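Local atomic coordinates of putative aldo/keto reductase (Salmonella enterica subsp. enterica serovar Typhimurium, PDB entry 4R9O), a protein that probably acts as an NADP-dependent oxidoreductase of the aldo/keto reductase family, built on a TIM-barrel fold. Residues S39-H44 with P75-K80; T50-A55 with A65-A70; A166-L171 with L205-M210; A180-E185 with D196-Q201; V235-L240 with E246-A251. All coordinates share one frame; numbering follows the deposited sequence.

Contact 1 (S39-H44 with P75-K80); sequences SFIEEH and PHLREK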
# COMPACT_ATOMS: atom_id res chain seq x y z
N SER C 39 16.99 -41.53 19.22
CA SER C 39 15.72 -42.24 19.20
C SER C 39 14.68 -41.53 18.33
O SER C 39 13.94 -42.18 17.58
CB SER C 39 15.18 -42.40 20.62
OG SER C 39 16.16 -43.01 21.44
N PHE C 40 14.62 -40.20 18.44
CA PHE C 40 13.69 -39.38 17.65
C PHE C 40 13.98 -39.49 16.15
O PHE C 40 13.06 -39.62 15.34
CB PHE C 40 13.75 -37.91 18.10
CG PHE C 40 12.85 -37.01 17.30
CD1 PHE C 40 11.48 -37.04 17.49
CD2 PHE C 40 13.38 -36.13 16.36
CE1 PHE C 40 10.64 -36.21 16.76
CE2 PHE C 40 12.55 -35.31 15.62
CZ PHE C 40 11.18 -35.34 15.82
N ILE C 41 15.26 -39.41 15.79
CA ILE C 41 15.69 -39.59 14.40
C ILE C 41 15.28 -40.98 13.90
O ILE C 41 14.66 -41.10 12.85
CB ILE C 41 17.22 -39.42 14.26
CG1 ILE C 41 17.62 -37.97 14.55
CG2 ILE C 41 17.67 -39.84 12.86
CD1 ILE C 41 19.12 -37.76 14.68
N GLU C 42 15.61 -42.01 14.67
CA GLU C 42 15.24 -43.38 14.32
C GLU C 42 13.73 -43.52 14.15
O GLU C 42 13.27 -44.30 13.31
CB GLU C 42 15.74 -44.37 15.39
CG GLU C 42 17.23 -44.56 15.37
CD GLU C 42 17.70 -45.54 16.43
OE1 GLU C 42 16.92 -45.81 17.36
OE2 GLU C 42 18.85 -46.02 16.32
N GLU C 43 12.96 -42.79 14.95
CA GLU C 43 11.50 -42.90 14.89
C GLU C 43 10.91 -42.24 13.64
O GLU C 43 9.96 -42.76 13.07
CB GLU C 43 10.87 -42.31 16.16
CG GLU C 43 10.70 -43.35 17.28
CD GLU C 43 10.36 -42.75 18.63
OE1 GLU C 43 10.54 -41.53 18.81
OE2 GLU C 43 9.91 -43.50 19.52
N HIS C 44 11.46 -41.11 13.20
CA HIS C 44 10.87 -40.50 12.01
C HIS C 44 11.43 -41.20 10.77
O HIS C 44 10.77 -41.28 9.73
CB HIS C 44 11.04 -38.96 11.99
CG HIS C 44 12.43 -38.44 11.73
ND1 HIS C 44 13.12 -38.69 10.57
CD2 HIS C 44 13.20 -37.60 12.46
CE1 HIS C 44 14.28 -38.05 10.61
NE2 HIS C 44 14.35 -37.38 11.74
N PRO C 75 26.39 -43.79 13.98
CA PRO C 75 26.99 -43.45 12.68
C PRO C 75 26.35 -44.14 11.49
O PRO C 75 26.56 -43.71 10.35
CB PRO C 75 28.45 -43.90 12.84
CG PRO C 75 28.39 -44.96 13.87
CD PRO C 75 27.34 -44.53 14.83
N HIS C 76 25.57 -45.19 11.73
CA HIS C 76 24.87 -45.89 10.66
C HIS C 76 23.71 -45.05 10.12
O HIS C 76 23.24 -45.29 9.01
CB HIS C 76 24.36 -47.25 11.15
CG HIS C 76 23.37 -47.14 12.27
ND1 HIS C 76 23.73 -46.84 13.57
CD2 HIS C 76 22.02 -47.30 12.28
CE1 HIS C 76 22.65 -46.81 14.33
NE2 HIS C 76 21.60 -47.09 13.57
N LEU C 77 23.25 -44.08 10.91
CA LEU C 77 22.11 -43.26 10.53
C LEU C 77 22.42 -42.34 9.35
O LEU C 77 21.54 -42.04 8.55
CB LEU C 77 21.63 -42.40 11.71
CG LEU C 77 21.12 -43.10 12.97
CD1 LEU C 77 20.43 -42.07 13.86
CD2 LEU C 77 20.20 -44.25 12.63
N ARG C 78 23.66 -41.88 9.29
CA ARG C 78 24.12 -40.91 8.30
C ARG C 78 23.71 -41.26 6.87
O ARG C 78 23.15 -40.43 6.14
CB ARG C 78 25.64 -40.77 8.38
CG ARG C 78 26.25 -39.83 7.35
CD ARG C 78 25.67 -38.45 7.46
NE ARG C 78 24.61 -38.25 6.49
CZ ARG C 78 24.75 -37.60 5.34
NH1 ARG C 78 23.72 -37.48 4.52
NH2 ARG C 78 25.92 -37.07 5.01
N GLU C 79 24.00 -42.50 6.47
CA GLU C 79 23.71 -42.97 5.12
C GLU C 79 22.22 -43.02 4.83
O GLU C 79 21.80 -43.03 3.68
CB GLU C 79 24.31 -44.36 4.92
CG GLU C 79 25.76 -44.48 5.29
CD GLU C 79 26.14 -45.93 5.61
OE1 GLU C 79 25.43 -46.56 6.41
OE2 GLU C 79 27.14 -46.42 5.04
N LYS C 80 21.42 -43.05 5.89
CA LYS C 80 19.98 -43.20 5.74
C LYS C 80 19.27 -41.84 5.60
O LYS C 80 18.08 -41.78 5.33
CB LYS C 80 19.39 -43.96 6.93
CG LYS C 80 20.01 -45.34 7.16
CD LYS C 80 19.30 -46.06 8.30
CE LYS C 80 19.88 -47.46 8.56
NZ LYS C 80 21.25 -47.41 9.13
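Leu77 supplies most of the apolar contact, its two methyls dividing between neighbouring residues of the helix. CD1 lies against Ile41, whose CG2 is 3.7 Å from Leu77 CD1, the two side chains meeting at a slant. CD2 instead approaches the aliphatic part of Glu42, with Glu42 CG 4.1 Å from Leu77 CD2 and the glutamate chain running across the leucine at about a right angle. Residues 39-44 belong to helix 34-46, and 75-80 form the turn that leads from helix 63-73 into strand 82-90; the contact thus joins helix 34-46 to the loop that follows helix 63-73, on the outside of the TIM barrel. Ile41 also packs on Phe67 and Ala70 of helix 63-73, and Leu77 on Leu71.

The polar part is looser and lies nearer the surface. Glu42, extended beyond CG, brings OE2 near the plane of the His76 ring at its edge, but Glu42 OE2 and His76 NE2 stay 4.0 Å apart, so any attraction would be electrostatic and would depend on the charge of the histidine. Within the turn, Lys80 curls back to donate from NZ to His76 O at 2.9 Å, approaching from above the carbonyl plane.

Contact 2 (T50-A55 with A65-A70); sequences TTVDHA and AAFGEA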
# COMPACT_ATOMS: atom_id res chain seq x y z
N THR C 50 13.21 -39.17 5.74
CA THR C 50 14.66 -39.29 5.62
C THR C 50 15.39 -37.96 5.42
O THR C 50 16.58 -37.85 5.72
CB THR C 50 15.03 -40.24 4.46
OG1 THR C 50 14.54 -39.70 3.23
CG2 THR C 50 14.43 -41.63 4.69
N THR C 51 14.68 -36.96 4.91
CA THR C 51 15.31 -35.67 4.64
C THR C 51 15.20 -34.74 5.85
O THR C 51 14.12 -34.58 6.42
CB THR C 51 14.68 -34.97 3.42
OG1 THR C 51 14.57 -35.89 2.33
CG2 THR C 51 15.56 -33.80 3.00
N VAL C 52 16.31 -34.12 6.23
CA VAL C 52 16.34 -33.27 7.41
C VAL C 52 16.91 -31.89 7.06
O VAL C 52 17.83 -31.75 6.24
CB VAL C 52 17.15 -33.90 8.57
CG1 VAL C 52 16.53 -35.25 9.00
CG2 VAL C 52 18.59 -34.08 8.18
N ASP C 53 16.36 -30.87 7.69
CA ASP C 53 16.67 -29.50 7.32
C ASP C 53 17.36 -28.75 8.45
O ASP C 53 16.83 -28.66 9.56
CB ASP C 53 15.39 -28.78 6.88
CG ASP C 53 15.66 -27.36 6.43
OD1 ASP C 53 16.07 -27.17 5.26
OD2 ASP C 53 15.47 -26.44 7.25
N HIS C 54 18.55 -28.23 8.16
CA HIS C 54 19.39 -27.50 9.12
C HIS C 54 19.81 -26.13 8.58
O HIS C 54 19.53 -25.81 7.43
CB HIS C 54 20.64 -28.31 9.46
CG HIS C 54 20.38 -29.47 10.38
ND1 HIS C 54 20.38 -29.34 11.75
CD2 HIS C 54 20.10 -30.77 10.12
CE1 HIS C 54 20.11 -30.52 12.30
NE2 HIS C 54 19.94 -31.40 11.33
N ALA C 55 20.50 -25.35 9.41
CA ALA C 55 21.16 -24.12 8.95
C ALA C 55 22.28 -23.77 9.91
O ALA C 55 22.21 -24.11 11.09
CB ALA C 55 20.17 -22.95 8.84
N ALA C 65 25.62 -28.76 15.55
CA ALA C 65 26.53 -29.52 16.40
C ALA C 65 25.78 -30.49 17.30
O ALA C 65 26.28 -31.57 17.61
CB ALA C 65 27.38 -28.57 17.24
N ALA C 66 24.60 -30.08 17.77
CA ALA C 66 23.79 -30.97 18.60
C ALA C 66 23.35 -32.18 17.78
O ALA C 66 23.30 -33.31 18.29
CB ALA C 66 22.58 -30.23 19.15
N PHE C 67 23.07 -31.96 16.51
CA PHE C 67 22.68 -33.04 15.62
C PHE C 67 23.84 -33.99 15.37
O PHE C 67 23.67 -35.21 15.37
CB PHE C 67 22.16 -32.49 14.29
CG PHE C 67 21.34 -33.47 13.51
CD1 PHE C 67 19.98 -33.60 13.75
CD2 PHE C 67 21.94 -34.28 12.55
CE1 PHE C 67 19.22 -34.52 13.03
CE2 PHE C 67 21.18 -35.21 11.84
CZ PHE C 67 19.82 -35.32 12.07
N GLY C 68 25.03 -33.44 15.15
CA GLY C 68 26.21 -34.25 14.92
C GLY C 68 26.61 -35.12 16.10
O GLY C 68 27.27 -36.14 15.93
N GLU C 69 26.22 -34.72 17.30
CA GLU C 69 26.46 -35.55 18.48
C GLU C 69 25.63 -36.83 18.44
O GLU C 69 26.09 -37.88 18.87
CB GLU C 69 26.15 -34.78 19.76
CG GLU C 69 27.11 -33.65 20.05
CD GLU C 69 26.70 -32.85 21.28
OE1 GLU C 69 25.56 -33.04 21.76
OE2 GLU C 69 27.52 -32.05 21.77
N ALA C 70 24.41 -36.72 17.92
CA ALA C 70 23.56 -37.89 17.75
C ALA C 70 24.11 -38.80 16.66
O ALA C 70 24.15 -40.02 16.82
CB ALA C 70 22.13 -37.48 17.42
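His54 NE2 points into one face of the Phe67 ring, 3.2 Å above its plane and offset toward the rim. Phe67 CD1 and CG are each 3.3 Å from His54 NE2, while His54 CE1 reaches the same part of the ring at 3.4 Å from Phe67 CG. The rings form a T-shaped, edge-to-face pair with centroids 4.4 Å apart and planes at 70°: the imidazole gives its edge and the phenyl its face. Phe67 swings its ring out toward the strand because CG stands opposite the backbone N (chi1 -161°). Val52, two residues earlier on the strand, adds an apolar touch, its CG2 4.3 Å from Phe67 CZ.

Strand 51-53 is one of the parallel barrel strands and helix 63-73 follows it, so the pair fills the layer between barrel wall and helix. Tyr24 meets both rings, lying nearly parallel to His54 and edge-to-face with Phe67, which makes an aromatic cluster. His54 is about 5 Å from Tyr58, the probable proton donor, measured between side chains. The imidazole edge therefore ends in an aromatic face, and Phe67 and Tyr24 together probably help to hold the imidazole beside the probable active site.

Contact 3 (A166-L171 with L205-M210); sequences AQFTLL and LRIRPM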
# COMPACT_ATOMS: atom_id res chain seq x y z
N ALA C 166 13.54 -13.57 -10.09
CA ALA C 166 14.68 -12.91 -10.74
C ALA C 166 15.99 -13.23 -10.00
O ALA C 166 17.04 -13.43 -10.62
CB ALA C 166 14.46 -11.39 -10.81
N GLN C 167 15.95 -13.30 -8.68
CA GLN C 167 17.14 -13.73 -7.93
C GLN C 167 17.51 -15.18 -8.24
O GLN C 167 18.70 -15.52 -8.35
CB GLN C 167 16.91 -13.54 -6.43
CG GLN C 167 16.92 -12.05 -6.02
CD GLN C 167 16.11 -11.79 -4.77
OE1 GLN C 167 16.07 -10.67 -4.26
NE2 GLN C 167 15.45 -12.84 -4.27
N PHE C 168 16.49 -16.02 -8.39
CA PHE C 168 16.67 -17.42 -8.72
C PHE C 168 17.33 -17.55 -10.10
O PHE C 168 18.30 -18.29 -10.28
CB PHE C 168 15.33 -18.16 -8.68
CG PHE C 168 15.43 -19.65 -8.87
CD1 PHE C 168 15.47 -20.50 -7.79
CD2 PHE C 168 15.49 -20.19 -10.15
CE1 PHE C 168 15.56 -21.88 -7.97
CE2 PHE C 168 15.60 -21.55 -10.34
CZ PHE C 168 15.63 -22.41 -9.24
N THR C 169 16.82 -16.81 -11.08
CA THR C 169 17.34 -16.89 -12.43
C THR C 169 18.77 -16.36 -12.52
O THR C 169 19.61 -16.91 -13.24
CB THR C 169 16.44 -16.13 -13.39
OG1 THR C 169 15.17 -16.79 -13.41
CG2 THR C 169 17.02 -16.12 -14.79
N LEU C 170 19.04 -15.29 -11.79
CA LEU C 170 20.39 -14.75 -11.71
C LEU C 170 21.40 -15.81 -11.28
O LEU C 170 22.41 -16.04 -11.95
CB LEU C 170 20.42 -13.56 -10.74
CG LEU C 170 21.82 -13.10 -10.30
CD1 LEU C 170 22.68 -12.71 -11.53
CD2 LEU C 170 21.71 -11.95 -9.31
N LEU C 171 21.12 -16.47 -10.15
CA LEU C 171 22.08 -17.44 -9.63
C LEU C 171 22.16 -18.61 -10.59
O LEU C 171 23.25 -19.08 -10.90
CB LEU C 171 21.70 -17.90 -8.22
CG LEU C 171 22.69 -18.84 -7.53
CD1 LEU C 171 24.13 -18.33 -7.58
CD2 LEU C 171 22.27 -19.06 -6.08
N LEU C 205 9.70 -24.94 -14.04
CA LEU C 205 11.01 -25.59 -14.09
C LEU C 205 10.99 -27.01 -13.55
O LEU C 205 12.02 -27.69 -13.58
CB LEU C 205 12.03 -24.75 -13.31
CG LEU C 205 12.31 -23.36 -13.86
CD1 LEU C 205 13.40 -22.68 -13.04
CD2 LEU C 205 12.72 -23.46 -15.30
N ARG C 206 9.84 -27.46 -13.06
CA ARG C 206 9.67 -28.79 -12.44
C ARG C 206 10.59 -28.97 -11.23
O ARG C 206 11.14 -30.04 -11.00
CB ARG C 206 9.91 -29.90 -13.45
CG ARG C 206 9.02 -29.76 -14.70
CD ARG C 206 9.01 -31.00 -15.57
NE ARG C 206 8.17 -30.79 -16.75
CZ ARG C 206 6.84 -30.95 -16.78
NH1 ARG C 206 6.19 -31.35 -15.68
NH2 ARG C 206 6.17 -30.73 -17.89
N ILE C 207 10.74 -27.89 -10.47
CA ILE C 207 11.50 -27.87 -9.23
C ILE C 207 10.52 -27.76 -8.07
O ILE C 207 9.69 -26.85 -8.04
CB ILE C 207 12.51 -26.71 -9.20
CG1 ILE C 207 13.60 -26.94 -10.25
CG2 ILE C 207 13.11 -26.52 -7.79
CD1 ILE C 207 14.41 -25.74 -10.59
N ARG C 208 10.62 -28.68 -7.12
CA ARG C 208 9.68 -28.69 -6.02
C ARG C 208 10.21 -27.92 -4.81
O ARG C 208 11.34 -28.15 -4.36
CB ARG C 208 9.33 -30.14 -5.65
CG ARG C 208 8.62 -30.87 -6.79
CD ARG C 208 8.44 -32.36 -6.53
NE ARG C 208 7.47 -32.65 -5.48
CZ ARG C 208 6.81 -33.80 -5.37
NH1 ARG C 208 7.00 -34.76 -6.27
NH2 ARG C 208 5.95 -33.99 -4.37
N PRO C 209 9.40 -26.99 -4.29
CA PRO C 209 9.86 -26.22 -3.13
C PRO C 209 9.73 -26.97 -1.82
O PRO C 209 8.77 -27.73 -1.64
CB PRO C 209 8.93 -25.01 -3.14
CG PRO C 209 7.65 -25.55 -3.74
CD PRO C 209 8.05 -26.60 -4.74
N MET C 210 10.69 -26.78 -0.92
CA MET C 210 10.49 -27.16 0.48
C MET C 210 9.74 -26.01 1.14
O MET C 210 10.08 -24.84 0.95
CB MET C 210 11.83 -27.40 1.20
CG MET C 210 12.72 -28.44 0.53
SD MET C 210 14.41 -28.41 1.16
CE MET C 210 14.14 -28.99 2.85
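Phe168 points its ring from helix 165-173 toward two aliphatic side chains that come from the opposite direction. Leu205 and Ile207 each send a terminal methyl to the far end of the phenyl group. Phe168 CE2 is 3.7 Å from Leu205 CD1, and the neighbouring Phe168 CZ is 3.8 Å from Ile207 CD1. Both methyls come in obliquely. They also lie close to each other, Leu205 CD1 being 4.0 Å from Ile207 CD1, and together form an apolar patch at the end of the ring. With CG turned opposite the backbone N (chi1 -174°), the phenylalanine projects well away from its own helix. Ile207 extends CD1 toward it through a nearly straight chain, chi2 164°.

In the TIM barrel, helix 165-173 precedes strand 182-185, and residues 205-210 carry the chain from the end of helix 198-205 into the next strand, 210-212. The helix closes at Arg206 with a Schellman motif, whose positive phi of 59° turns the backbone. Leu205 and Ile207, on either side of that residue in sequence, can both face the phenyl ring, whereas the Arg206 side chain leaves in another direction and forms a salt bridge with Asp140 of a neighbouring subunit. Within the subunit, Leu179, Asn182 and Gln201 also pack on Phe168, and Leu202 and Thr178 on Ile207.

Contact 4 (A180-E185 with D196-Q201); sequences ATNQVE and DGTLDQ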
# COMPACT_ATOMS: atom_id res chain seq x y z
N ALA C 180 18.24 -27.09 -6.98
CA ALA C 180 17.34 -28.20 -6.74
C ALA C 180 16.11 -27.81 -5.93
O ALA C 180 15.17 -28.60 -5.80
CB ALA C 180 18.08 -29.33 -6.06
N THR C 181 16.10 -26.59 -5.39
CA THR C 181 14.92 -26.10 -4.68
C THR C 181 15.00 -24.61 -4.39
O THR C 181 16.08 -24.00 -4.40
CB THR C 181 14.68 -26.83 -3.33
OG1 THR C 181 13.31 -26.67 -2.94
CG2 THR C 181 15.56 -26.26 -2.24
N ASN C 182 13.83 -24.04 -4.11
CA ASN C 182 13.72 -22.71 -3.54
C ASN C 182 12.80 -22.89 -2.36
O ASN C 182 11.60 -23.09 -2.52
CB ASN C 182 13.17 -21.71 -4.56
CG ASN C 182 13.16 -20.26 -4.05
OD1 ASN C 182 13.68 -19.95 -2.97
ND2 ASN C 182 12.58 -19.35 -4.85
N GLN C 183 13.39 -22.92 -1.17
CA GLN C 183 12.67 -23.15 0.06
C GLN C 183 11.90 -21.89 0.44
O GLN C 183 12.50 -20.83 0.66
CB GLN C 183 13.66 -23.57 1.16
CG GLN C 183 13.00 -24.11 2.40
CD GLN C 183 14.00 -24.61 3.43
OE1 GLN C 183 14.04 -24.11 4.56
NE2 GLN C 183 14.78 -25.63 3.06
N VAL C 184 10.58 -21.99 0.50
CA VAL C 184 9.77 -20.78 0.69
C VAL C 184 8.62 -20.95 1.66
O VAL C 184 8.23 -22.08 1.99
CB VAL C 184 9.20 -20.28 -0.65
CG1 VAL C 184 10.33 -19.89 -1.62
CG2 VAL C 184 8.30 -21.34 -1.26
N GLU C 185 8.06 -19.83 2.11
CA GLU C 185 6.98 -19.85 3.09
C GLU C 185 5.62 -20.06 2.44
O GLU C 185 5.22 -19.28 1.56
CB GLU C 185 6.96 -18.57 3.93
CG GLU C 185 5.86 -18.60 5.00
CD GLU C 185 5.90 -17.40 5.93
OE1 GLU C 185 6.75 -16.51 5.72
OE2 GLU C 185 5.06 -17.35 6.87
N ASP C 196 2.31 -14.66 -6.91
CA ASP C 196 3.30 -13.64 -7.26
C ASP C 196 4.39 -14.11 -8.23
O ASP C 196 5.29 -13.35 -8.57
CB ASP C 196 3.96 -13.05 -6.00
CG ASP C 196 5.06 -13.93 -5.41
OD1 ASP C 196 5.28 -15.08 -5.87
OD2 ASP C 196 5.77 -13.43 -4.51
N GLY C 197 4.33 -15.37 -8.66
CA GLY C 197 5.27 -15.85 -9.66
C GLY C 197 6.32 -16.80 -9.11
O GLY C 197 7.00 -17.49 -9.86
N THR C 198 6.46 -16.82 -7.80
CA THR C 198 7.44 -17.70 -7.19
C THR C 198 7.12 -19.16 -7.48
O THR C 198 7.98 -19.90 -7.97
CB THR C 198 7.52 -17.49 -5.69
OG1 THR C 198 8.00 -16.15 -5.44
CG2 THR C 198 8.47 -18.51 -5.05
N LEU C 199 5.89 -19.55 -7.19
CA LEU C 199 5.47 -20.94 -7.36
C LEU C 199 5.19 -21.29 -8.82
O LEU C 199 5.31 -22.46 -9.21
CB LEU C 199 4.23 -21.23 -6.50
CG LEU C 199 4.48 -21.15 -4.99
CD1 LEU C 199 3.19 -21.36 -4.19
CD2 LEU C 199 5.55 -22.13 -4.57
N ASP C 200 4.82 -20.28 -9.63
CA ASP C 200 4.69 -20.48 -11.07
C ASP C 200 6.02 -20.88 -11.69
O ASP C 200 6.08 -21.81 -12.49
CB ASP C 200 4.18 -19.20 -11.76
CG ASP C 200 2.83 -18.75 -11.24
OD1 ASP C 200 2.01 -19.61 -10.87
OD2 ASP C 200 2.60 -17.52 -11.20
N GLN C 201 7.08 -20.15 -11.33
CA GLN C 201 8.41 -20.45 -11.84
C GLN C 201 8.86 -21.86 -11.45
O GLN C 201 9.44 -22.58 -12.26
CB GLN C 201 9.44 -19.43 -11.32
CG GLN C 201 10.86 -19.77 -11.71
CD GLN C 201 11.88 -18.89 -11.02
OE1 GLN C 201 11.96 -18.89 -9.79
NE2 GLN C 201 12.62 -18.11 -11.80
O HOH W 1 11.02 -19.54 -7.59
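This contact lies inside a beta-alpha-beta crossover of the barrel, where strand 182-185 is covered by helix 198-205 before the chain returns as strand 210-212. Val184 and Thr198 meet tip to tip, with Val184 CG1 4.1 Å from Thr198 CG2. The other valine methyl faces Leu199, Val184 CG2 to Leu199 CD2 measuring 4.4 Å. Asn182 passes Thr198 at about a right angle.

An Asx turn leads into the helix. Asp196 OD1 accepts from Thr198 N at 2.9 Å and from Thr198 OG1 at 3.0 Å, both donors reaching it from one face of the carboxylate plane. The hydroxyl comes in on the syn side. Thr198 can do this and still face the strand because its chi1 of -65° sets OG1 beside its backbone N and CG2 opposite it. Gly197, at the N-cap, takes a positive phi of 107°, a conformation suited to glycine.

A water bridges the strand and helix: it accepts from Asn182 ND2 at 3.2 Å and donates to Thr198 O at 3.1 Å, and also to Gln201 OE1, at a doubtfully short distance. Asn182 ND2 is held as well by Phe163 O, and Gln201 NE2 by Pro165 O. Val184 is about 5 Å, side chain to side chain, from both Asn162 and Trp212, probable NADP-binding residues. The chemistry is thus split: methyls make most of the direct touch, while the buried ND2 of Asn182 is satisfied by a backbone carbonyl and a water.

Contact 5 (V235-L240 with E246-A251); sequences VIAQEL and EQVVYA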
# COMPACT_ATOMS: atom_id res chain seq x y z
N VAL C 235 -14.07 -27.84 11.09
CA VAL C 235 -15.28 -28.25 10.37
C VAL C 235 -14.92 -29.10 9.15
O VAL C 235 -15.53 -30.13 8.88
CB VAL C 235 -16.09 -27.02 9.91
CG1 VAL C 235 -17.33 -27.47 9.14
CG2 VAL C 235 -16.48 -26.16 11.10
N ILE C 236 -13.91 -28.65 8.42
CA ILE C 236 -13.45 -29.38 7.25
C ILE C 236 -12.74 -30.67 7.66
O ILE C 236 -12.83 -31.69 6.96
CB ILE C 236 -12.55 -28.49 6.38
CG1 ILE C 236 -13.44 -27.45 5.69
CG2 ILE C 236 -11.78 -29.31 5.36
CD1 ILE C 236 -12.71 -26.42 4.92
N ALA C 237 -12.06 -30.64 8.80
CA ALA C 237 -11.47 -31.86 9.36
C ALA C 237 -12.55 -32.91 9.58
O ALA C 237 -12.42 -34.05 9.11
CB ALA C 237 -10.74 -31.56 10.65
N GLN C 238 -13.62 -32.53 10.27
CA GLN C 238 -14.74 -33.45 10.51
C GLN C 238 -15.30 -34.01 9.22
O GLN C 238 -15.57 -35.21 9.12
CB GLN C 238 -15.85 -32.75 11.30
CG GLN C 238 -15.47 -32.40 12.73
CD GLN C 238 -16.58 -31.66 13.47
OE1 GLN C 238 -17.43 -31.01 12.86
NE2 GLN C 238 -16.57 -31.77 14.80
N GLU C 239 -15.47 -33.15 8.22
CA GLU C 239 -15.94 -33.58 6.90
C GLU C 239 -15.04 -34.65 6.30
O GLU C 239 -15.50 -35.52 5.58
CB GLU C 239 -16.03 -32.39 5.95
CG GLU C 239 -17.09 -31.37 6.30
CD GLU C 239 -17.09 -30.18 5.36
OE1 GLU C 239 -17.93 -29.27 5.55
OE2 GLU C 239 -16.24 -30.15 4.44
N LEU C 240 -13.74 -34.56 6.58
CA LEU C 240 -12.76 -35.47 6.00
C LEU C 240 -12.44 -36.64 6.93
O LEU C 240 -11.67 -37.53 6.57
CB LEU C 240 -11.47 -34.72 5.65
CG LEU C 240 -11.55 -33.67 4.54
CD1 LEU C 240 -10.33 -32.79 4.54
CD2 LEU C 240 -11.73 -34.32 3.18
N GLU C 246 -4.04 -30.03 11.78
CA GLU C 246 -2.71 -30.01 11.16
C GLU C 246 -2.73 -30.81 9.88
O GLU C 246 -2.11 -30.43 8.89
CB GLU C 246 -1.64 -30.59 12.10
CG GLU C 246 -1.42 -29.83 13.39
CD GLU C 246 -2.22 -30.41 14.54
OE1 GLU C 246 -3.44 -30.63 14.38
OE2 GLU C 246 -1.62 -30.64 15.61
N GLN C 247 -3.43 -31.95 9.91
CA GLN C 247 -3.58 -32.78 8.72
C GLN C 247 -4.23 -32.04 7.58
O GLN C 247 -3.84 -32.19 6.43
CB GLN C 247 -4.41 -34.02 9.04
CG GLN C 247 -3.62 -35.05 9.74
CD GLN C 247 -4.48 -36.12 10.35
OE1 GLN C 247 -4.16 -36.65 11.40
NE2 GLN C 247 -5.60 -36.43 9.68
N VAL C 248 -5.24 -31.25 7.91
CA VAL C 248 -5.97 -30.50 6.90
C VAL C 248 -5.06 -29.44 6.27
O VAL C 248 -4.98 -29.33 5.06
CB VAL C 248 -7.24 -29.83 7.49
CG1 VAL C 248 -7.99 -29.03 6.42
CG2 VAL C 248 -8.14 -30.90 8.11
N VAL C 249 -4.34 -28.69 7.11
CA VAL C 249 -3.41 -27.67 6.61
C VAL C 249 -2.32 -28.29 5.73
O VAL C 249 -2.02 -27.77 4.66
CB VAL C 249 -2.76 -26.90 7.77
CG1 VAL C 249 -1.67 -25.95 7.24
CG2 VAL C 249 -3.81 -26.14 8.56
N TYR C 250 -1.70 -29.38 6.18
CA TYR C 250 -0.68 -30.04 5.36
C TYR C 250 -1.25 -30.51 4.02
O TYR C 250 -0.61 -30.40 2.97
CB TYR C 250 -0.05 -31.22 6.12
CG TYR C 250 0.90 -30.81 7.23
CD1 TYR C 250 1.88 -29.84 7.01
CD2 TYR C 250 0.82 -31.37 8.50
CE1 TYR C 250 2.76 -29.46 8.03
CE2 TYR C 250 1.67 -30.99 9.52
CZ TYR C 250 2.64 -30.04 9.29
OH TYR C 250 3.49 -29.68 10.31
N ALA C 251 -2.47 -31.05 4.05
CA ALA C 251 -3.14 -31.54 2.85
C ALA C 251 -3.38 -30.38 1.89
O ALA C 251 -3.24 -30.52 0.68
CB ALA C 251 -4.46 -32.23 3.21
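This is an apolar helix-helix contact at the periphery of the chain, between helix 227-240 and helix 245-254, which a short link connects; the second of them leads on to barrel strand 261-264. Val248 reaches across and touches two consecutive residues of the first helix. Its CG1 meets Ile236, where Ile236 CG2 lies 3.9 Å from Val248 CG1 and the side chains cross at about a right angle. Its CG2 rests on Ala237, touching main chain and side chain alike: Ala237 CA and Ala237 CB are each 3.7 Å from Val248 CG2. The valine spreads its methyls this way with CG1 opposite its own backbone N (chi1 180°) and CG2 opposite the carbonyl carbon.

The alanine brings the backbones close, Ala237 CA and Val248 CA being 6.2 Å apart. Val248 also packs on Leu233, and Leu240 stands a little farther off, its CD1 4.6 Å from Val248 CG2. Val248 thus sits against Leu233, Ile236 and Ala237, with Leu240 just beyond.

Beyond the pair, Ile236 packs on Ile291 and Arg290 of helix 285-296, and Glu239 forms a salt bridge with Arg290. Val249 turns another way and touches Leu215 and Leu220, probable NADP-binding residues. Across the contact itself, the side chains meet through carbon atoms alone; its cohesion probably comes from close fit and the burial of methyl groups, with the polar and charged partners lying around it.

In the fold
From the N terminus, contact 1 closes the loop from helix 34-46 to the turn before strand 82-90, and contact 2 nests inside it, tying strand 51-53 to helix 63-73; the two touch through Ile41 and Phe67. Later, on the opposite side of the chain's centre, contact 3 joins helix 165-173 to the turn before strand 210-212, with contact 4, strand 182-185 to helix 198-205, nested within it; their centres are 6 Å apart. A probable hydrogen bond from Gln183 NE2 to Asp53 OD1 links contacts 2 and 4, which both reach the barrel sheet. Contact 5 closes last, a short helix-to-helix loop some 24 Å or more, centre to centre, from the others. No loops cross.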